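Side-chain contacts in aryl esterase (Mycobacterium smegmatis, PDB 2Q0Q), which hydrolyses aryl esters and transfers acyl groups to alcohols in water, as an oligomeric member of the SGNH hydrolase clan: residues 36-39 against 40-44; 26-29 against 30-34; 113-116 against 117-121; 103-106 against 107-111. All blocks are in the same frame, centred on the assembly; numbering follows the deposited sequence.

Contact 1 (36-39 against 40-44); sequences GVLA and QQLGA
Leu-42 lies alongside Leu-38 one turn further along helix 34-42, the two side chains pointing the same way. From its CB, 3.4 Å from Leu-38 O, the chain of Leu-42 runs to CG, which rests 3.3 Å from the same Leu-38 O, and then to CD1. That methyl meets the Leu-38 branch: Leu-42 CD1 is 3.6 Å from Leu-38 CD1 and 3.7 Å from Leu-38 CG. CG of Leu-38 stands anti to its backbone N (chi1 180°), which carries its CD1 toward Leu-42, while CG of Leu-42 stands anti to its carbonyl carbon. This is the i/i+4 ridge of an alpha helix that lies against the parallel sheet of an SGNH hydrolase: Leu-38 also packs on Val-48 of strand 46-52, and Leu-42 on Val-212 of helix 198-215. A second such pair, Val-37 CG1 on Gln-41 CG at 4.0 Å, is looser. Gly-43 is the first residue to leave helical angles; its positive phi (84°) turns the chain away, while Gly-43 N still bonds Ala-39 O at 2.9 Å. Water 1 bridges Ala-39 O and Gly-43 O, 2.8 Å from Gly-43 O.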
loop_
_atom_site.group_PDB
_atom_site.type_symbol
_atom_site.label_atom_id
_atom_site.label_comp_id
_atom_site.label_asym_id
_atom_site.label_seq_id
_atom_site.Cartn_x
_atom_site.Cartn_y
_atom_site.Cartn_z
ATOM N N GLY G 36 -15.047 -12.708 -35.634
ATOM C CA GLY G 36 -15.202 -12.430 -37.061
ATOM C C GLY G 36 -16.402 -13.128 -37.665
ATOM O O GLY G 36 -17.146 -12.505 -38.417
ATOM N N VAL G 37 -16.590 -14.409 -37.323
ATOM C CA VAL G 37 -17.769 -15.177 -37.737
ATOM C C VAL G 37 -19.047 -14.510 -37.223
ATOM O O VAL G 37 -20.037 -14.396 -37.965
ATOM C CB VAL G 37 -17.707 -16.626 -37.236
ATOM C CG1 VAL G 37 -19.018 -17.321 -37.537
ATOM C CG2 VAL G 37 -16.517 -17.339 -37.868
ATOM N N LEU G 38 -18.984 -13.998 -35.980
ATOM C CA LEU G 38 -20.089 -13.226 -35.419
ATOM C C LEU G 38 -20.393 -12.014 -36.301
ATOM O O LEU G 38 -21.541 -11.774 -36.651
ATOM C CB LEU G 38 -19.784 -12.791 -33.972
ATOM C CG LEU G 38 -20.836 -11.958 -33.229
ATOM C CD1 LEU G 38 -22.159 -12.650 -33.083
ATOM C CD2 LEU G 38 -20.299 -11.612 -31.865
ATOM N N ALA G 39 -19.353 -11.265 -36.665
ATOM C CA ALA G 39 -19.520 -10.044 -37.452
ATOM C C ALA G 39 -20.127 -10.334 -38.832
ATOM O O ALA G 39 -21.030 -9.605 -39.282
ATOM C CB ALA G 39 -18.181 -9.320 -37.580
ATOM N N GLN G 40 -19.604 -11.384 -39.488
ATOM C CA GLN G 40 -20.108 -11.897 -40.785
ATOM C C GLN G 40 -21.586 -12.224 -40.691
ATOM O O GLN G 40 -22.396 -11.811 -41.530
ATOM C CB GLN G 40 -19.431 -13.222 -41.184
ATOM C CG GLN G 40 -17.993 -13.174 -41.654
ATOM C CD GLN G 40 -17.396 -14.596 -41.754
ATOM O OE1 GLN G 40 -18.061 -15.537 -42.216
ATOM N NE2 GLN G 40 -16.149 -14.751 -41.305
ATOM N N GLN G 41 -21.911 -13.013 -39.676
ATOM C CA GLN G 41 -23.254 -13.538 -39.511
ATOM C C GLN G 41 -24.247 -12.424 -39.212
ATOM O O GLN G 41 -25.376 -12.468 -39.684
ATOM C CB GLN G 41 -23.279 -14.602 -38.411
ATOM C CG GLN G 41 -22.552 -15.889 -38.789
ATOM C CD GLN G 41 -23.283 -16.697 -39.835
ATOM O OE1 GLN G 41 -24.436 -17.077 -39.655
ATOM N NE2 GLN G 41 -22.601 -16.982 -40.930
ATOM N N LEU G 42 -23.828 -11.432 -38.438
ATOM C CA LEU G 42 -24.712 -10.340 -38.059
ATOM C C LEU G 42 -24.909 -9.343 -39.202
ATOM O O LEU G 42 -26.009 -8.839 -39.408
ATOM C CB LEU G 42 -24.149 -9.629 -36.834
ATOM C CG LEU G 42 -24.315 -10.345 -35.505
ATOM C CD1 LEU G 42 -23.519 -9.632 -34.404
ATOM C CD2 LEU G 42 -25.806 -10.487 -35.150
ATOM N N GLY G 43 -23.836 -9.056 -39.927
ATOM C CA GLY G 43 -23.907 -8.167 -41.080
ATOM C C GLY G 43 -23.809 -6.711 -40.708
ATOM O O GLY G 43 -23.510 -6.359 -39.562
ATOM N N ALA G 44 -24.057 -5.861 -41.699
ATOM C CA ALA G 44 -23.743 -4.449 -41.613
ATOM C C ALA G 44 -24.642 -3.622 -40.674
ATOM O O ALA G 44 -24.317 -2.463 -40.379
ATOM C CB ALA G 44 -23.730 -3.837 -43.024
HETATM O O HOH W 1 -21.241 -7.125 -38.150
#

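Contact 2 (26-29 against 30-34); sequences ERFA and PDVRW
Ala-29 O is gripped by two backbone amides of the turn that follows it. Arg-33 N reaches it at 3.0 Å, nearly in line with the carbonyl, whereas Val-32 N comes at 2.8 Å from above the carbonyl plane. The turn leads into helix 34-42, with Arg-33 at its N-cap position. Val-32 CG2 touches Ala-29 CB and Val-32 CG1 lies 3.8 Å from Phe-28 CD1, the side chains of Val-32 and Phe-28 crossing at about a right angle.

Arg-33 folds back over the preceding loop. Its CG sits between the backbone N and the carbonyl carbon (chi1 56°), and the chain then extends, which brings Arg-33 NH1 to Phe-28 O at 2.8 Å, with the oxygen in the guanidinium plane. The guanidinium of Arg-27 is stacked on that of Arg-33, centres 3.6 Å apart and planes at 24°; Pro-30 CA lies over the opposite face of Arg-33, toward its rim. Water 2 accepts from Arg-27 NH2 at 2.9 Å and, weakly, from Arg-33 NE.

Two like charges can probably stack this closely because acceptors nearby engage their N-H groups: Arg-33 NH2 makes a salt bridge to Glu-50, which is also a long, weak ion-pair partner of Arg-27, and Arg-27 NE donates to Trp-14 O. The carboxylate of Glu-50 would offset part of the paired positive charge.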
loop_
_atom_site.group_PDB
_atom_site.type_symbol
_atom_site.label_atom_id
_atom_site.label_comp_id
_atom_site.label_asym_id
_atom_site.label_seq_id
_atom_site.Cartn_x
_atom_site.Cartn_y
_atom_site.Cartn_z
ATOM N N GLU G 26 0.055 -17.734 -33.024
ATOM C CA GLU G 26 -0.462 -16.609 -33.785
ATOM C C GLU G 26 -1.973 -16.536 -33.623
ATOM O O GLU G 26 -2.587 -17.377 -32.936
ATOM C CB GLU G 26 -0.055 -16.701 -35.269
ATOM C CG GLU G 26 1.452 -16.626 -35.521
ATOM C CD GLU G 26 2.183 -17.979 -35.368
ATOM O OE1 GLU G 26 1.642 -19.032 -35.791
ATOM O OE2 GLU G 26 3.328 -17.978 -34.852
ATOM N N ARG G 27 -2.549 -15.484 -34.203
ATOM C CA ARG G 27 -3.964 -15.227 -34.123
ATOM C C ARG G 27 -4.701 -15.886 -35.277
ATOM O O ARG G 27 -4.264 -15.829 -36.420
ATOM C CB ARG G 27 -4.203 -13.726 -34.186
ATOM C CG ARG G 27 -5.498 -13.284 -33.634
ATOM C CD ARG G 27 -5.504 -11.769 -33.476
ATOM N NE ARG G 27 -6.767 -11.309 -32.910
ATOM C CZ ARG G 27 -7.076 -10.040 -32.651
ATOM N NH1 ARG G 27 -6.219 -9.043 -32.892
ATOM N NH2 ARG G 27 -8.280 -9.771 -32.148
ATOM N N PHE G 28 -5.835 -16.492 -34.978
ATOM C CA PHE G 28 -6.746 -16.961 -36.024
ATOM C C PHE G 28 -7.082 -15.782 -36.947
ATOM O O PHE G 28 -7.226 -14.648 -36.481
ATOM C CB PHE G 28 -8.042 -17.525 -35.410
ATOM C CG PHE G 28 -7.978 -19.006 -35.053
ATOM C CD1 PHE G 28 -7.713 -19.977 -36.021
ATOM C CD2 PHE G 28 -8.201 -19.426 -33.753
ATOM C CE1 PHE G 28 -7.670 -21.332 -35.692
ATOM C CE2 PHE G 28 -8.163 -20.781 -33.413
ATOM C CZ PHE G 28 -7.883 -21.736 -34.390
ATOM N N ALA G 29 -7.222 -16.042 -38.244
ATOM C CA ALA G 29 -7.593 -15.005 -39.217
ATOM C C ALA G 29 -8.872 -14.255 -38.829
ATOM O O ALA G 29 -9.769 -14.824 -38.208
ATOM C CB ALA G 29 -7.761 -15.629 -40.601
ATOM N N PRO G 30 -8.992 -12.987 -39.234
ATOM C CA PRO G 30 -10.174 -12.206 -38.838
ATOM C C PRO G 30 -11.532 -12.845 -39.187
ATOM O O PRO G 30 -12.503 -12.644 -38.468
ATOM C CB PRO G 30 -9.982 -10.860 -39.568
ATOM C CG PRO G 30 -8.845 -11.058 -40.508
ATOM C CD PRO G 30 -8.035 -12.196 -40.028
ATOM N N ASP G 31 -11.580 -13.628 -40.262
ATOM C CA ASP G 31 -12.804 -14.303 -40.701
ATOM C C ASP G 31 -12.975 -15.685 -40.075
ATOM O O ASP G 31 -13.992 -16.350 -40.292
ATOM C CB ASP G 31 -12.810 -14.430 -42.234
ATOM C CG ASP G 31 -11.411 -14.633 -42.811
ATOM O OD1 ASP G 31 -10.960 -15.789 -42.890
ATOM O OD2 ASP G 31 -10.764 -13.624 -43.175
ATOM N N VAL G 32 -11.981 -16.119 -39.301
ATOM C CA VAL G 32 -11.978 -17.458 -38.731
ATOM C C VAL G 32 -12.217 -17.476 -37.232
ATOM O O VAL G 32 -12.946 -18.325 -36.730
ATOM C CB VAL G 32 -10.674 -18.212 -39.088
ATOM C CG1 VAL G 32 -10.621 -19.568 -38.397
ATOM C CG2 VAL G 32 -10.571 -18.362 -40.611
ATOM N N ARG G 33 -11.616 -16.540 -36.504
ATOM C CA ARG G 33 -11.962 -16.400 -35.104
ATOM C C ARG G 33 -13.464 -16.092 -34.955
ATOM O O ARG G 33 -14.097 -15.559 -35.854
ATOM C CB ARG G 33 -11.046 -15.377 -34.414
ATOM C CG ARG G 33 -10.972 -13.960 -34.996
ATOM C CD ARG G 33 -9.815 -13.263 -34.332
ATOM N NE ARG G 33 -9.765 -11.836 -34.645
ATOM C CZ ARG G 33 -8.929 -11.248 -35.498
ATOM N NH1 ARG G 33 -8.048 -11.955 -36.189
ATOM N NH2 ARG G 33 -8.993 -9.938 -35.661
ATOM N N TRP G 34 -14.044 -16.494 -33.831
ATOM C CA TRP G 34 -15.500 -16.432 -33.680
ATOM C C TRP G 34 -16.043 -15.014 -33.665
ATOM O O TRP G 34 -17.177 -14.786 -34.075
ATOM C CB TRP G 34 -15.984 -17.229 -32.449
ATOM C CG TRP G 34 -15.611 -16.682 -31.092
ATOM C CD1 TRP G 34 -14.621 -17.127 -30.262
ATOM C CD2 TRP G 34 -16.269 -15.627 -30.396
ATOM N NE1 TRP G 34 -14.607 -16.396 -29.103
ATOM C CE2 TRP G 34 -15.597 -15.454 -29.163
ATOM C CE3 TRP G 34 -17.343 -14.774 -30.712
ATOM C CZ2 TRP G 34 -15.984 -14.490 -28.235
ATOM C CZ3 TRP G 34 -17.719 -13.817 -29.793
ATOM C CH2 TRP G 34 -17.043 -13.680 -28.571
HETATM O O HOH W 2 -10.686 -11.368 -31.678
#

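Contact 3 (113-116 against 117-121); sequences VLVT and QVLTS
With OG1 of Thr-120 placed between its backbone N and carbonyl carbon (chi1 62°), the hydroxyl turns back to Thr-116 O, while Gln-117, its CG anti to the carbonyl carbon (chi1 -68°) and its chain extended beyond, lays its amide along the preceding turn. Thr-120 OG1 donates to Thr-116 O at 2.9 Å. Thr-120 N donates to the same oxygen at 3.0 Å, and the two donors arrive from opposite faces of the carbonyl plane, so one carbonyl of the last turn serves both backbone and side chain. Thr-120 is the first residue to leave helical angles, and Ser-121 follows with a shorter return, its OG donating to Val-118 O, three residues back, at 2.7 Å. Two successive hydroxyls thus return to carbonyls at the C-terminal end of helix 104-119.

Gln-117 packs against its own helix through carbon as well as amide. Its CG rests 3.2 Å from Val-113 O, its OE1 meets Leu-114 CD2 at 3.5 Å, and its NE2 faces Val-113 CG1 at 4.0 Å. The NE2 is bonded to Ala-71 O, whereas OE1 is buried with no polar partner in the model. On another side of the helix Val-115 and Leu-119 lie side by side, Val-115 CG1 3.8 Å from Leu-119 CD1.

The helix is wedged between several elements of the fold: Gln-117 and Leu-114 pack on helix 70-81, Val-115 and Val-118 on Val-134 of strand 133-138, and Val-115, Thr-116 and Leu-119 on Met-175 of helix 164-175.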
loop_
_atom_site.group_PDB
_atom_site.type_symbol
_atom_site.label_atom_id
_atom_site.label_comp_id
_atom_site.label_asym_id
_atom_site.label_seq_id
_atom_site.Cartn_x
_atom_site.Cartn_y
_atom_site.Cartn_z
ATOM N N VAL G 113 -18.434 -8.944 -10.668
ATOM C CA VAL G 113 -17.775 -7.641 -10.750
ATOM C C VAL G 113 -17.827 -7.076 -12.182
ATOM O O VAL G 113 -18.165 -5.912 -12.374
ATOM C CB VAL G 113 -16.310 -7.735 -10.243
ATOM C CG1 VAL G 113 -15.541 -6.449 -10.532
ATOM C CG2 VAL G 113 -16.273 -8.044 -8.744
ATOM N N LEU G 114 -17.486 -7.891 -13.173
ATOM C CA LEU G 114 -17.513 -7.454 -14.573
ATOM C C LEU G 114 -18.946 -7.076 -15.036
ATOM O O LEU G 114 -19.161 -6.028 -15.677
ATOM C CB LEU G 114 -16.904 -8.544 -15.473
ATOM C CG LEU G 114 -15.431 -8.915 -15.204
ATOM C CD1 LEU G 114 -14.959 -10.023 -16.111
ATOM C CD2 LEU G 114 -14.530 -7.739 -15.381
ATOM N N VAL G 115 -19.929 -7.903 -14.687
ATOM C CA VAL G 115 -21.319 -7.575 -14.992
ATOM C C VAL G 115 -21.723 -6.269 -14.370
ATOM O O VAL G 115 -22.283 -5.413 -15.035
ATOM C CB VAL G 115 -22.289 -8.685 -14.519
ATOM C CG1 VAL G 115 -23.762 -8.295 -14.785
ATOM C CG2 VAL G 115 -21.969 -10.000 -15.217
ATOM N N THR G 116 -21.384 -6.098 -13.111
ATOM C CA THR G 116 -21.712 -4.854 -12.404
ATOM C C THR G 116 -21.077 -3.632 -13.073
ATOM O O THR G 116 -21.740 -2.582 -13.224
ATOM C CB THR G 116 -21.310 -4.949 -10.913
ATOM O OG1 THR G 116 -22.047 -6.010 -10.296
ATOM C CG2 THR G 116 -21.627 -3.674 -10.173
ATOM N N GLN G 117 -19.825 -3.782 -13.506
ATOM C CA GLN G 117 -19.145 -2.728 -14.305
ATOM C C GLN G 117 -19.904 -2.387 -15.612
ATOM O O GLN G 117 -19.990 -1.211 -16.014
ATOM C CB GLN G 117 -17.701 -3.129 -14.611
ATOM C CG GLN G 117 -16.766 -3.183 -13.413
ATOM C CD GLN G 117 -15.369 -3.695 -13.745
ATOM O OE1 GLN G 117 -15.148 -4.325 -14.780
ATOM N NE2 GLN G 117 -14.399 -3.397 -12.855
ATOM N N VAL G 118 -20.485 -3.382 -16.280
ATOM C CA VAL G 118 -21.304 -3.058 -17.459
ATOM C C VAL G 118 -22.623 -2.347 -17.071
ATOM O O VAL G 118 -23.019 -1.348 -17.689
ATOM C CB VAL G 118 -21.620 -4.287 -18.325
ATOM C CG1 VAL G 118 -22.525 -3.874 -19.467
ATOM C CG2 VAL G 118 -20.302 -4.907 -18.847
ATOM N N LEU G 119 -23.315 -2.877 -16.064
ATOM C CA LEU G 119 -24.623 -2.345 -15.671
ATOM C C LEU G 119 -24.555 -0.907 -15.163
ATOM O O LEU G 119 -25.523 -0.154 -15.301
ATOM C CB LEU G 119 -25.261 -3.230 -14.608
ATOM C CG LEU G 119 -25.579 -4.646 -15.090
ATOM C CD1 LEU G 119 -26.086 -5.472 -13.900
ATOM C CD2 LEU G 119 -26.590 -4.687 -16.267
ATOM N N THR G 120 -23.403 -0.519 -14.615
ATOM C CA THR G 120 -23.209 0.802 -14.021
ATOM C C THR G 120 -22.440 1.762 -14.936
ATOM O O THR G 120 -22.001 2.819 -14.470
ATOM C CB THR G 120 -22.433 0.719 -12.675
ATOM O OG1 THR G 120 -21.117 0.179 -12.884
ATOM C CG2 THR G 120 -23.199 -0.136 -11.666
ATOM N N SER G 121 -22.319 1.423 -16.220
ATOM C CA SER G 121 -21.415 2.136 -17.125
ATOM C C SER G 121 -22.064 3.312 -17.876
ATOM O O SER G 121 -21.399 3.950 -18.724
ATOM C CB SER G 121 -20.835 1.153 -18.148
ATOM O OG SER G 121 -21.828 0.679 -19.041
#

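Contact 4 (103-106 against 107-111); sequences TPLD and IALGM
A capping box opens helix 104-119, and the first turns behind it carry the contact: Leu-105 meets Leu-109, and Ile-107 lies back against the carbonyl of Thr-103. In the box, Thr-103 OG1 accepts from Asp-106 N at 3.1 Å, and Asp-106 OD2 in turn accepts from Thr-103 N at 3.0 Å. The second bond is straight at the hydrogen (172°), although the donor meets the oxygen from above the carboxylate plane. Each residue of the box therefore satisfies a backbone N-H of the other, N-H groups that the first turn has no earlier carbonyl to meet. The carboxylate is also used between subunits, since OD2 makes a salt bridge to Arg-101 of the third subunit. Being close to the helix N terminus, its negative charge would probably be favoured by the helix dipole.

Ile-107 N closes the first turn on Thr-103 O, and CG1 of the same residue, anti to the carbonyl carbon (chi1 -58°), comes within 3.3 Å of that Thr-103 O. The side chain also packs on Leu-164 and Tyr-168 of helix 164-175.

Leu-105 and Leu-109 face the neighbouring subunit instead, touching Ala-98 and Tyr-99 of the third subunit, respectively. The two leucine side chains are inclined to each other rather than side by side. A single methyl, Leu-109 CD1, lies against the CG-CD1 branch of Leu-105, 3.8 Å from both Leu-105 CG and Leu-105 CD1.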
loop_
_atom_site.group_PDB
_atom_site.type_symbol
_atom_site.label_atom_id
_atom_site.label_comp_id
_atom_site.label_asym_id
_atom_site.label_seq_id
_atom_site.Cartn_x
_atom_site.Cartn_y
_atom_site.Cartn_z
ATOM N N THR G 103 -12.102 -21.394 -6.488
ATOM C CA THR G 103 -13.263 -22.265 -6.659
ATOM C C THR G 103 -14.151 -21.669 -7.755
ATOM O O THR G 103 -13.992 -20.510 -8.119
ATOM C CB THR G 103 -14.085 -22.333 -5.355
ATOM O OG1 THR G 103 -14.652 -21.045 -5.076
ATOM C CG2 THR G 103 -13.199 -22.773 -4.171
ATOM N N PRO G 104 -15.094 -22.471 -8.300
ATOM C CA PRO G 104 -16.068 -21.907 -9.250
ATOM C C PRO G 104 -16.834 -20.705 -8.687
ATOM O O PRO G 104 -17.120 -19.766 -9.424
ATOM C CB PRO G 104 -17.018 -23.080 -9.528
ATOM C CG PRO G 104 -16.170 -24.276 -9.292
ATOM C CD PRO G 104 -15.261 -23.926 -8.151
ATOM N N LEU G 105 -17.133 -20.732 -7.391
ATOM C CA LEU G 105 -17.778 -19.590 -6.733
ATOM C C LEU G 105 -16.899 -18.333 -6.800
ATOM O O LEU G 105 -17.387 -17.237 -7.122
ATOM C CB LEU G 105 -18.080 -19.868 -5.270
ATOM C CG LEU G 105 -18.516 -18.625 -4.483
ATOM C CD1 LEU G 105 -19.795 -18.020 -5.067
ATOM C CD2 LEU G 105 -18.684 -18.967 -3.012
ATOM N N ASP G 106 -15.611 -18.484 -6.505
ATOM C CA ASP G 106 -14.685 -17.327 -6.584
ATOM C C ASP G 106 -14.690 -16.719 -7.984
ATOM O O ASP G 106 -14.681 -15.493 -8.160
ATOM C CB ASP G 106 -13.245 -17.715 -6.275
ATOM C CG ASP G 106 -13.039 -18.175 -4.854
ATOM O OD1 ASP G 106 -13.750 -17.696 -3.940
ATOM O OD2 ASP G 106 -12.124 -19.020 -4.669
ATOM N N ILE G 107 -14.724 -17.597 -8.983
ATOM C CA ILE G 107 -14.710 -17.164 -10.378
ATOM C C ILE G 107 -16.031 -16.477 -10.717
ATOM O O ILE G 107 -16.052 -15.477 -11.378
ATOM C CB ILE G 107 -14.447 -18.386 -11.314
ATOM C CG1 ILE G 107 -13.114 -19.021 -10.924
ATOM C CG2 ILE G 107 -14.462 -17.977 -12.783
ATOM C CD1 ILE G 107 -12.759 -20.222 -11.719
ATOM N N ALA G 108 -17.145 -17.052 -10.277
ATOM C CA ALA G 108 -18.437 -16.419 -10.513
ATOM C C ALA G 108 -18.492 -15.008 -9.901
ATOM O O ALA G 108 -19.046 -14.079 -10.483
ATOM C CB ALA G 108 -19.579 -17.306 -9.972
ATOM N N LEU G 109 -17.904 -14.867 -8.721
ATOM C CA LEU G 109 -17.846 -13.564 -8.073
ATOM C C LEU G 109 -17.017 -12.555 -8.890
ATOM O O LEU G 109 -17.409 -11.391 -9.010
ATOM C CB LEU G 109 -17.333 -13.707 -6.643
ATOM C CG LEU G 109 -18.348 -14.316 -5.668
ATOM C CD1 LEU G 109 -17.629 -14.903 -4.466
ATOM C CD2 LEU G 109 -19.377 -13.291 -5.223
ATOM N N GLY G 110 -15.912 -13.007 -9.482
ATOM C CA GLY G 110 -15.136 -12.163 -10.386
ATOM C C GLY G 110 -15.962 -11.760 -11.597
ATOM O O GLY G 110 -15.966 -10.607 -11.995
HETATM N N MSE G 111 -16.683 -12.714 -12.183
HETATM C CA MSE G 111 -17.636 -12.409 -13.249
HETATM C C MSE G 111 -18.702 -11.402 -12.809
HETATM O O MSE G 111 -19.049 -10.514 -13.579
HETATM C CB MSE G 111 -18.290 -13.706 -13.778
HETATM C CG MSE G 111 -19.380 -13.478 -14.850
HETATM SE SE MSE G 111 -18.733 -12.545 -16.495
HETATM C CE MSE G 111 -17.903 -14.108 -17.408
#

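From the N terminus, the chain first makes contact 2, the turn that closes the loop between helix 11-14 and helix 34-42, and then contact 1 at the far end of that same helix. The two touch, Gln-40 reaching back to Asp-31. Contacts 4 and 3 follow on helix 104-119, at its start and its end, with centres about 15 Å apart. All four run in series; none nests in or crosses another. Contacts 2 and 4 lie on opposite sides of the chain's centre. Contacts 2 and 1 join strand 46-52 to helix 198-215, contact 2 also reaching a second subunit; contacts 4 and 3 join strand 133-138 to helices 70-81 and 164-175 and meet a third subunit.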